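Local coordinates for polysaccharide deacetylase-like protein (PDB 4V33) that is one of two putative polysaccharide deacetylases required for osmotic stability and cell shape maintenance in Bacillus anthracis, a probable zinc-dependent hydrolase with a fibronectin type III domain, at residues A[59-64]-A[138-143]; A[77-82]-A[115-120]; A[150-155]-A[163-168]. All coordinates share one frame; numbering follows the deposited sequence. Where two conformers were deposited one is given.

Interaction 1. Residues A[59-64]-A[138-143]; sequences TNTTIH and ITFEQK
Thr61 and Ile138 meet across the core of a two-layered beta sandwich, consistent with the fibronectin type III domain of this protein. Strand 60-66 is the middle strand of a three-stranded antiparallel sheet, and strand 130-140 is an outer strand of the four-stranded sheet facing it. The short segments run nearly antiparallel, at 172°, with their axes 9.7 Å apart. That separation is one of stacked layers, and no hydrogen bond passes between the two segments.

Apolar contact therefore does the work. Methyl CG2 of Thr61 and methyl CD1 of Ile138 approach tip to tip, 3.5 Å apart. Thr61 is turned for this by its first torsion: with OG1 anti to the backbone N (chi1 -175°), the methyl is directed at the opposite sheet, while OG1 is hydrogen-bonded to the carbonyl of Asn52. One residue thus serves the core with its methyl and a neighbouring backbone with its hydroxyl. Tyr51 of strand 48-51 touches both Thr61 and Ile138, and Phe117 and Ile119 pack against Ile138 from its own sheet.

The second kind of contact sets an aromatic ring against backbone. Phe140 brings its ring obliquely up to the peptide between Thr59 and Asn60, and its CZ comes within 4.3 Å of Thr61 CG2. The CB atoms of Thr59 and Asn60 are directed away from 138-143, and Asn60 ND2 is hydrogen-bonded to Asp106. At that peptide, Phe140 CE2 lies 3.6 Å from both Thr59 C and Asn60 N.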
loop_
_atom_site.group_PDB
_atom_site.type_symbol
_atom_site.label_atom_id
_atom_site.label_comp_id
_atom_site.label_asym_id
_atom_site.label_seq_id
_atom_site.Cartn_x
_atom_site.Cartn_y
_atom_site.Cartn_z
ATOM N N THR A 59 11.630 -1.070 -16.452
ATOM C CA THR A 59 12.269 -2.205 -15.790
ATOM C C THR A 59 13.774 -2.013 -15.725
ATOM O O THR A 59 14.472 -2.774 -15.061
ATOM C CB THR A 59 11.989 -3.524 -16.524
ATOM O OG1 THR A 59 12.522 -3.451 -17.852
ATOM C CG2 THR A 59 10.494 -3.789 -16.586
ATOM N N ASN A 60 14.274 -1.002 -16.427
ATOM C CA ASN A 60 15.701 -0.722 -16.433
ATOM C C ASN A 60 16.035 0.738 -16.719
ATOM O O ASN A 60 15.165 1.532 -17.084
ATOM C CB ASN A 60 16.440 -1.658 -17.402
ATOM C CG ASN A 60 15.934 -1.554 -18.829
ATOM O OD1 ASN A 60 15.702 -0.463 -19.347
ATOM N ND2 ASN A 60 15.765 -2.702 -19.475
ATOM N N THR A 61 17.304 1.081 -16.536
ATOM C CA THR A 61 17.801 2.420 -16.825
ATOM C C THR A 61 19.321 2.382 -16.819
ATOM O O THR A 61 19.917 1.309 -16.739
ATOM C CB THR A 61 17.316 3.451 -15.781
ATOM O OG1 THR A 61 17.730 4.762 -16.175
ATOM C CG2 THR A 61 17.881 3.134 -14.396
ATOM N N THR A 62 19.946 3.550 -16.922
ATOM C CA THR A 62 21.391 3.646 -16.794
ATOM C C THR A 62 21.737 4.693 -15.747
ATOM O O THR A 62 21.222 5.809 -15.779
ATOM C CB THR A 62 22.054 4.014 -18.132
ATOM O OG1 THR A 62 21.709 3.032 -19.118
ATOM C CG2 THR A 62 23.566 4.076 -17.983
ATOM N N ILE A 63 22.611 4.320 -14.817
ATOM C CA ILE A 63 23.048 5.217 -13.754
ATOM C C ILE A 63 24.336 5.930 -14.164
ATOM O O ILE A 63 25.206 5.339 -14.800
ATOM C CB ILE A 63 23.271 4.430 -12.441
ATOM C CG1 ILE A 63 21.955 3.794 -11.982
ATOM C CG2 ILE A 63 23.841 5.327 -11.348
ATOM C CD1 ILE A 63 22.127 2.740 -10.901
ATOM N N HIS A 64 24.448 7.209 -13.815
ATOM C CA HIS A 64 25.659 7.969 -14.093
ATOM C C HIS A 64 26.083 8.748 -12.862
ATOM O O HIS A 64 25.278 8.981 -11.957
ATOM C CB HIS A 64 25.423 8.966 -15.228
ATOM C CG HIS A 64 24.870 8.353 -16.475
ATOM N ND1 HIS A 64 25.672 7.786 -17.443
ATOM C CD2 HIS A 64 23.598 8.228 -16.918
ATOM C CE1 HIS A 64 24.916 7.336 -18.428
ATOM N NE2 HIS A 64 23.654 7.590 -18.134
ATOM N N ILE A 138 16.682 4.760 -6.315
ATOM C CA ILE A 138 15.848 4.710 -7.504
ATOM C C ILE A 138 14.660 3.808 -7.208
ATOM O O ILE A 138 14.805 2.767 -6.570
ATOM C CB ILE A 138 16.627 4.191 -8.726
ATOM C CG1 ILE A 138 15.729 4.182 -9.964
ATOM C CG2 ILE A 138 17.226 2.809 -8.460
ATOM C CD1 ILE A 138 16.483 3.966 -11.250
ATOM N N THR A 139 13.477 4.219 -7.653
ATOM C CA THR A 139 12.274 3.452 -7.358
ATOM C C THR A 139 11.556 2.987 -8.618
ATOM O O THR A 139 11.134 3.796 -9.445
ATOM C CB THR A 139 11.294 4.257 -6.483
ATOM O OG1 THR A 139 11.920 4.568 -5.230
ATOM C CG2 THR A 139 10.025 3.441 -6.229
ATOM N N PHE A 140 11.439 1.669 -8.755
ATOM C CA PHE A 140 10.611 1.062 -9.787
ATOM C C PHE A 140 9.264 0.727 -9.158
ATOM O O PHE A 140 9.151 -0.222 -8.383
ATOM C CB PHE A 140 11.300 -0.193 -10.350
ATOM C CG PHE A 140 12.545 0.118 -11.140
ATOM C CD1 PHE A 140 13.768 0.251 -10.508
ATOM C CD2 PHE A 140 12.475 0.321 -12.507
ATOM C CE1 PHE A 140 14.904 0.562 -11.233
ATOM C CE2 PHE A 140 13.609 0.631 -13.236
ATOM C CZ PHE A 140 14.825 0.752 -12.597
ATOM N N GLU A 141 8.254 1.531 -9.479
ATOM C CA GLU A 141 6.965 1.468 -8.785
ATOM C C GLU A 141 6.378 0.070 -8.712
ATOM O O GLU A 141 6.303 -0.637 -9.718
ATOM C CB GLU A 141 5.945 2.405 -9.441
ATOM C CG GLU A 141 6.250 3.884 -9.273
ATOM C CD GLU A 141 6.201 4.343 -7.822
ATOM O OE1 GLU A 141 5.563 3.663 -6.995
ATOM O OE2 GLU A 141 6.810 5.394 -7.511
ATOM N N GLN A 142 5.993 -0.327 -7.503
ATOM C CA GLN A 142 5.334 -1.611 -7.294
ATOM C C GLN A 142 3.826 -1.490 -7.374
ATOM O O GLN A 142 3.244 -0.499 -6.929
ATOM C CB GLN A 142 5.699 -2.192 -5.923
ATOM C CG GLN A 142 7.170 -2.432 -5.741
ATOM C CD GLN A 142 7.482 -3.379 -4.599
ATOM O OE1 GLN A 142 8.070 -4.434 -4.811
ATOM N NE2 GLN A 142 7.128 -2.986 -3.379
ATOM N N LYS A 143 3.197 -2.515 -7.930
ATOM C CA LYS A 143 1.742 -2.587 -7.923
ATOM C C LYS A 143 1.266 -2.908 -6.510
ATOM O O LYS A 143 1.951 -3.596 -5.743
ATOM C CB LYS A 143 1.243 -3.633 -8.922
ATOM C CG LYS A 143 1.535 -5.073 -8.527
ATOM C CD LYS A 143 1.267 -6.026 -9.681
ATOM C CE LYS A 143 1.505 -7.473 -9.272
ATOM N NZ LYS A 143 2.905 -7.701 -8.817
#

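Interaction 2. Residues A[77-82]-A[115-120]; sequences YKIWRT and GEFQIE
Trp80 and Gln118 interlock on one face of an antiparallel strand pair, the two central strands of the four-stranded sheet in the beta sandwich. Here chi1 of 69° holds CG of Trp80 between its own backbone N and carbonyl carbon, which folds the indole back across the neighbouring strand. Gln118 CB is the bump against its face, 3.7 Å from the centroid of the six-membered ring in a CH-pi contact. Glu120 meets the ring edge, OE2 near Trp80 CH2, with the carboxylate plane 82° from the indole.

On the other face, Ile79 and Ile119 lie side by side, and Ile79 CG2 reaches Phe117 CB. Ile119 CG2 fits against the edge of Tyr77. The aliphatic chain of Arg81 lies over one face of Phe117, its guanidinium plane at 71° to the ring; Phe105 and Phe110 add edge-to-face contacts.

Backbone bonds join Lys78 to Glu120 and Trp80 to Gln118, in both directions. Thr82 OG1 donates to the anti lone pair of Glu116 OE1 at 2.6 Å and accepts from Gln118 NE2 at 3.0 Å. Separately, Lys78 NZ and Glu120 OE1 form a long, water-bridged salt bridge; Glu120 OE2 pairs with Lys86. The chemistry implies a divided sheet: a mainly apolar face, with Arg81 at its end paired to Asp84, and another where Thr82 OG1 would restrict rotation of the Gln118 amide and the Glu116 carboxylate, whose OE2 also salt-bridges Lys195.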
loop_
_atom_site.group_PDB
_atom_site.type_symbol
_atom_site.label_atom_id
_atom_site.label_comp_id
_atom_site.label_asym_id
_atom_site.label_seq_id
_atom_site.Cartn_x
_atom_site.Cartn_y
_atom_site.Cartn_z
ATOM N N TYR A 77 29.215 0.989 -7.110
ATOM C CA TYR A 77 27.868 1.274 -6.638
ATOM C C TYR A 77 27.362 0.119 -5.797
ATOM O O TYR A 77 27.132 -0.976 -6.317
ATOM C CB TYR A 77 26.909 1.456 -7.818
ATOM C CG TYR A 77 27.247 2.574 -8.778
ATOM C CD1 TYR A 77 26.767 3.857 -8.569
ATOM C CD2 TYR A 77 28.012 2.335 -9.912
ATOM C CE1 TYR A 77 27.051 4.890 -9.458
ATOM C CE2 TYR A 77 28.302 3.364 -10.815
ATOM C CZ TYR A 77 27.815 4.637 -10.575
ATOM O OH TYR A 77 28.089 5.667 -11.454
ATOM N N LYS A 78 27.190 0.356 -4.502
ATOM C CA LYS A 78 26.604 -0.652 -3.632
ATOM C C LYS A 78 25.096 -0.463 -3.688
ATOM O O LYS A 78 24.590 0.622 -3.396
ATOM C CB LYS A 78 27.092 -0.503 -2.190
ATOM C CG LYS A 78 26.511 -1.564 -1.253
ATOM C CD LYS A 78 26.820 -1.269 0.210
ATOM C CE LYS A 78 28.299 -1.410 0.494
ATOM N NZ LYS A 78 28.601 -1.235 1.953
ATOM N N ILE A 79 24.390 -1.514 -4.080
ATOM C CA ILE A 79 22.958 -1.401 -4.324
ATOM C C ILE A 79 22.218 -2.521 -3.622
ATOM O O ILE A 79 22.658 -3.680 -3.626
ATOM C CB ILE A 79 22.639 -1.445 -5.833
ATOM C CG1 ILE A 79 23.401 -0.335 -6.562
ATOM C CG2 ILE A 79 21.136 -1.314 -6.077
ATOM C CD1 ILE A 79 23.139 -0.276 -8.054
ATOM N N TRP A 80 21.101 -2.165 -2.997
ATOM C CA TRP A 80 20.214 -3.159 -2.418
ATOM C C TRP A 80 18.778 -2.687 -2.477
ATOM O O TRP A 80 18.503 -1.491 -2.579
ATOM C CB TRP A 80 20.598 -3.479 -0.973
ATOM C CG TRP A 80 20.354 -2.384 0.025
ATOM C CD1 TRP A 80 19.278 -2.258 0.860
ATOM C CD2 TRP A 80 21.226 -1.291 0.330
ATOM N NE1 TRP A 80 19.423 -1.144 1.652
ATOM C CE2 TRP A 80 20.612 -0.535 1.348
ATOM C CE3 TRP A 80 22.470 -0.875 -0.163
ATOM C CZ2 TRP A 80 21.194 0.615 1.879
ATOM C CZ3 TRP A 80 23.047 0.267 0.367
ATOM C CH2 TRP A 80 22.405 0.998 1.376
ATOM N N ARG A 81 17.857 -3.640 -2.406
ATOM C CA ARG A 81 16.445 -3.306 -2.302
ATOM C C ARG A 81 16.129 -3.029 -0.856
ATOM O O ARG A 81 16.405 -3.862 0.002
ATOM C CB ARG A 81 15.595 -4.485 -2.739
ATOM C CG ARG A 81 15.553 -4.678 -4.205
ATOM C CD ARG A 81 14.571 -5.757 -4.600
ATOM N NE ARG A 81 13.174 -5.383 -4.393
ATOM C CZ ARG A 81 12.381 -5.934 -3.480
ATOM N NH1 ARG A 81 12.851 -6.869 -2.672
ATOM N NH2 ARG A 81 11.115 -5.551 -3.374
ATOM N N THR A 82 15.527 -1.877 -0.594
ATOM C CA THR A 82 15.156 -1.502 0.765
ATOM C C THR A 82 14.368 -2.616 1.458
ATOM O O THR A 82 14.616 -2.937 2.626
ATOM C CB THR A 82 14.343 -0.213 0.749
ATOM O OG1 THR A 82 15.160 0.834 0.205
ATOM C CG2 THR A 82 13.898 0.166 2.150
ATOM N N GLY A 115 10.340 -1.880 -6.610
ATOM C CA GLY A 115 10.386 -1.066 -5.411
ATOM C C GLY A 115 11.592 -0.148 -5.338
ATOM O O GLY A 115 12.231 0.150 -6.351
ATOM N N GLU A 116 11.888 0.310 -4.125
ATOM C CA GLU A 116 13.006 1.218 -3.886
ATOM C C GLU A 116 14.330 0.466 -3.771
ATOM O O GLU A 116 14.452 -0.521 -3.030
ATOM C CB GLU A 116 12.765 2.023 -2.612
ATOM C CG GLU A 116 13.819 3.093 -2.330
ATOM C CD GLU A 116 13.615 3.730 -0.977
ATOM O OE1 GLU A 116 13.979 3.105 0.039
ATOM O OE2 GLU A 116 13.069 4.848 -0.921
ATOM N N PHE A 117 15.310 0.938 -4.527
ATOM C CA PHE A 117 16.673 0.435 -4.444
ATOM C C PHE A 117 17.553 1.562 -3.923
ATOM O O PHE A 117 17.552 2.655 -4.480
ATOM C CB PHE A 117 17.177 0.025 -5.827
ATOM C CG PHE A 117 16.477 -1.172 -6.414
ATOM C CD1 PHE A 117 15.207 -1.055 -6.966
ATOM C CD2 PHE A 117 17.108 -2.405 -6.446
ATOM C CE1 PHE A 117 14.573 -2.151 -7.523
ATOM C CE2 PHE A 117 16.482 -3.505 -7.016
ATOM C CZ PHE A 117 15.204 -3.380 -7.541
ATOM N N GLN A 118 18.307 1.297 -2.859
ATOM C CA GLN A 118 19.278 2.270 -2.367
ATOM C C GLN A 118 20.620 2.103 -3.069
ATOM O O GLN A 118 20.995 0.989 -3.448
ATOM C CB GLN A 118 19.424 2.160 -0.845
ATOM C CG GLN A 118 18.141 2.600 -0.141
ATOM C CD GLN A 118 18.236 2.612 1.364
ATOM O OE1 GLN A 118 19.117 3.254 1.939
ATOM N NE2 GLN A 118 17.316 1.912 2.019
ATOM N N ILE A 119 21.317 3.221 -3.266
ATOM C CA ILE A 119 22.582 3.245 -3.986
ATOM C C ILE A 119 23.608 4.038 -3.178
ATOM O O ILE A 119 23.376 5.199 -2.851
ATOM C CB ILE A 119 22.434 3.914 -5.378
ATOM C CG1 ILE A 119 21.314 3.250 -6.188
ATOM C CG2 ILE A 119 23.768 3.871 -6.138
ATOM C CD1 ILE A 119 20.890 4.042 -7.425
ATOM N N GLU A 120 24.733 3.407 -2.849
ATOM C CA GLU A 120 25.854 4.101 -2.219
ATOM C C GLU A 120 27.047 3.999 -3.141
ATOM O O GLU A 120 27.487 2.895 -3.465
ATOM C CB GLU A 120 26.252 3.461 -0.894
ATOM C CG GLU A 120 25.242 3.510 0.220
ATOM C CD GLU A 120 25.815 2.924 1.508
ATOM O OE1 GLU A 120 26.917 2.321 1.456
ATOM O OE2 GLU A 120 25.176 3.072 2.566
HETATM O O HOH W 1 27.949 0.823 3.448
#

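Interaction 3. Residues A[150-155]-A[163-168]; sequences HAIDDY and LFVSPA. With ACT (acetate ion), chain C.
Phe164 is the tightly packed centre of this contact, its ring gripped on both faces by residues of 150-155. Ala151 CB lies over one face, 3.8 Å from the ring centroid in a CH-pi contact. Against the opposite face comes the edge of Tyr155, a T-shaped pair with centroids 5.0 Å apart and planes at 63°. Tyr155 reaches this place because its CG is anti to the backbone N (chi1 -177°), and its hydroxyl is tied to the carbonyl of Gly159. Asp153 O lies at the ring edge.

The two very short parallel strands 151-152 and 164-165 are joined by backbone bonds: Ala151 N to Leu163 O at 2.9 Å, and Val165 N to Ala151 O at 2.9 Å, the latter almost straight at 177°. On their other face Ile152 and Val165 run side by side, both touching Phe170 of helix 167-179.

Towards Asp153 and Asp154 the contact slackens. The bond from Asp153 N to Val165 O is weak; the exposed Asp154 touches Pro167 CD and Ser166 CB through OD1, which a water links to Ala168 N. Ser166, the N-cap of helix 167-179, turns OG to Asn169 N.

At the far end Leu163 CD2 sits over the His150 ring, and His150 NE2 donates to an acetate, probably from the crystallisation liquor, at 2.9 Å. Asp206, His264 and His268 bind the zinc, about 4 Å from the His150 side chain. A histidine just past strand 146-149 of the parallel sheet, beside the metal, is consistent with the active-site edge of a polysaccharide deacetylase barrel.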
loop_
_atom_site.group_PDB
_atom_site.type_symbol
_atom_site.label_atom_id
_atom_site.label_comp_id
_atom_site.label_asym_id
_atom_site.label_seq_id
_atom_site.Cartn_x
_atom_site.Cartn_y
_atom_site.Cartn_z
ATOM N N HIS A 150 -16.585 -7.347 2.430
ATOM C CA HIS A 150 -17.748 -6.793 3.103
ATOM C C HIS A 150 -18.056 -7.590 4.367
ATOM O O HIS A 150 -17.469 -7.325 5.414
ATOM C CB HIS A 150 -18.944 -6.738 2.155
ATOM C CG HIS A 150 -18.854 -5.622 1.165
ATOM N ND1 HIS A 150 -18.038 -5.672 0.055
ATOM C CD2 HIS A 150 -19.444 -4.403 1.146
ATOM C CE1 HIS A 150 -18.153 -4.541 -0.622
ATOM N NE2 HIS A 150 -18.989 -3.751 0.025
ATOM N N ALA A 151 -18.959 -8.563 4.274
ATOM C CA ALA A 151 -19.303 -9.388 5.428
ATOM C C ALA A 151 -18.331 -10.558 5.549
ATOM O O ALA A 151 -17.961 -11.171 4.546
ATOM C CB ALA A 151 -20.724 -9.904 5.299
ATOM N N ILE A 152 -17.887 -10.833 6.773
ATOM C CA ILE A 152 -17.131 -12.051 7.071
ATOM C C ILE A 152 -18.000 -12.881 8.000
ATOM O O ILE A 152 -18.003 -12.698 9.215
ATOM C CB ILE A 152 -15.772 -11.754 7.719
ATOM C CG1 ILE A 152 -14.966 -10.776 6.851
ATOM C CG2 ILE A 152 -14.996 -13.055 7.925
ATOM C CD1 ILE A 152 -14.607 -11.313 5.465
ATOM N N ASP A 153 -18.786 -13.777 7.420
ATOM C CA ASP A 153 -19.739 -14.549 8.207
ATOM C C ASP A 153 -20.178 -15.729 7.372
ATOM O O ASP A 153 -20.023 -15.702 6.147
ATOM C CB ASP A 153 -20.964 -13.695 8.573
ATOM C CG ASP A 153 -21.656 -14.169 9.834
ATOM O OD1 ASP A 153 -21.352 -15.283 10.308
ATOM O OD2 ASP A 153 -22.514 -13.422 10.355
ATOM N N ASP A 154 -20.710 -16.756 8.038
ATOM C CA ASP A 154 -21.310 -17.902 7.359
ATOM C C ASP A 154 -22.684 -17.473 6.890
ATOM O O ASP A 154 -23.529 -17.083 7.698
ATOM C CB ASP A 154 -21.431 -19.120 8.292
ATOM C CG ASP A 154 -20.089 -19.557 8.866
ATOM O OD1 ASP A 154 -19.157 -19.823 8.080
ATOM O OD2 ASP A 154 -19.963 -19.623 10.106
ATOM N N TYR A 155 -22.910 -17.524 5.586
ATOM C CA TYR A 155 -24.168 -17.046 5.022
ATOM C C TYR A 155 -25.312 -18.010 5.329
ATOM O O TYR A 155 -25.185 -19.217 5.126
ATOM C CB TYR A 155 -24.011 -16.832 3.519
ATOM C CG TYR A 155 -25.238 -16.278 2.834
ATOM C CD1 TYR A 155 -25.597 -14.949 2.989
ATOM C CD2 TYR A 155 -26.020 -17.081 2.017
ATOM C CE1 TYR A 155 -26.705 -14.434 2.358
ATOM C CE2 TYR A 155 -27.136 -16.575 1.379
ATOM C CZ TYR A 155 -27.472 -15.249 1.557
ATOM O OH TYR A 155 -28.580 -14.733 0.928
ATOM N N LEU A 163 -21.702 -10.830 -1.043
ATOM C CA LEU A 163 -20.941 -9.981 -0.135
ATOM C C LEU A 163 -20.515 -10.691 1.146
ATOM O O LEU A 163 -19.932 -10.063 2.032
ATOM C CB LEU A 163 -21.749 -8.732 0.215
ATOM C CG LEU A 163 -22.087 -7.839 -0.979
ATOM C CD1 LEU A 163 -22.891 -6.627 -0.513
ATOM C CD2 LEU A 163 -20.835 -7.401 -1.697
ATOM N N PHE A 164 -20.803 -11.990 1.251
ATOM C CA PHE A 164 -20.370 -12.788 2.399
ATOM C C PHE A 164 -19.196 -13.690 2.067
ATOM O O PHE A 164 -19.300 -14.537 1.186
ATOM C CB PHE A 164 -21.502 -13.683 2.897
ATOM C CG PHE A 164 -22.581 -12.946 3.636
ATOM C CD1 PHE A 164 -23.490 -12.167 2.953
ATOM C CD2 PHE A 164 -22.682 -13.042 5.016
ATOM C CE1 PHE A 164 -24.495 -11.482 3.636
ATOM C CE2 PHE A 164 -23.684 -12.362 5.704
ATOM C CZ PHE A 164 -24.583 -11.585 5.010
ATOM N N VAL A 165 -18.095 -13.529 2.789
ATOM C CA VAL A 165 -16.992 -14.494 2.744
ATOM C C VAL A 165 -16.963 -15.204 4.097
ATOM O O VAL A 165 -16.980 -14.562 5.138
ATOM C CB VAL A 165 -15.651 -13.791 2.437
ATOM C CG1 VAL A 165 -14.453 -14.725 2.660
ATOM C CG2 VAL A 165 -15.658 -13.253 1.010
ATOM N N SER A 166 -16.975 -16.533 4.101
ATOM C CA SER A 166 -17.022 -17.249 5.376
ATOM C C SER A 166 -15.747 -17.021 6.169
ATOM O O SER A 166 -14.696 -16.795 5.584
ATOM C CB SER A 166 -17.216 -18.744 5.147
ATOM O OG SER A 166 -16.090 -19.303 4.480
ATOM N N PRO A 167 -15.833 -17.082 7.504
ATOM C CA PRO A 167 -14.609 -16.952 8.304
ATOM C C PRO A 167 -13.547 -17.987 7.910
ATOM O O PRO A 167 -12.362 -17.650 7.905
ATOM C CB PRO A 167 -15.110 -17.171 9.733
ATOM C CG PRO A 167 -16.517 -16.616 9.694
ATOM C CD PRO A 167 -17.050 -17.017 8.337
ATOM N N ALA A 168 -13.960 -19.206 7.576
ATOM C CA ALA A 168 -13.002 -20.222 7.132
ATOM C C ALA A 168 -12.285 -19.825 5.842
ATOM O O ALA A 168 -11.063 -19.935 5.745
ATOM C CB ALA A 168 -13.689 -21.575 6.967
HETATM C C ACT C . -19.369 -0.186 -1.135
HETATM O O ACT C . -19.035 -0.880 -0.138
HETATM O OXT ACT C . -20.585 0.113 -1.275
HETATM C CH3 ACT C . -18.353 0.273 -2.129
HETATM O O HOH W 2 -16.594 -20.481 8.326
#

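In the fold
Interactions 1 and 2 belong to one beta sandwich, their centres 10 Å apart, and share a sheet: strands 115-124 and 130-140 are neighbours in it. They touch directly, with probable hydrogen bonds from Gly115 N to Phe140 O (2.7 Å) and from Phe117 N to Ile138 O (2.8 Å). Interaction 2 pairs strands within that sheet, whereas interaction 1 joins it to the opposing one. Interaction 3 lies across the chain's centre in the deacetylase domain, its centre about 40 Å and 42 Å from those of interactions 1 and 2, nearest atoms about 20 Å and 28 Å apart. It alone approaches the zinc and the acetate, which is also held by Phe303 N.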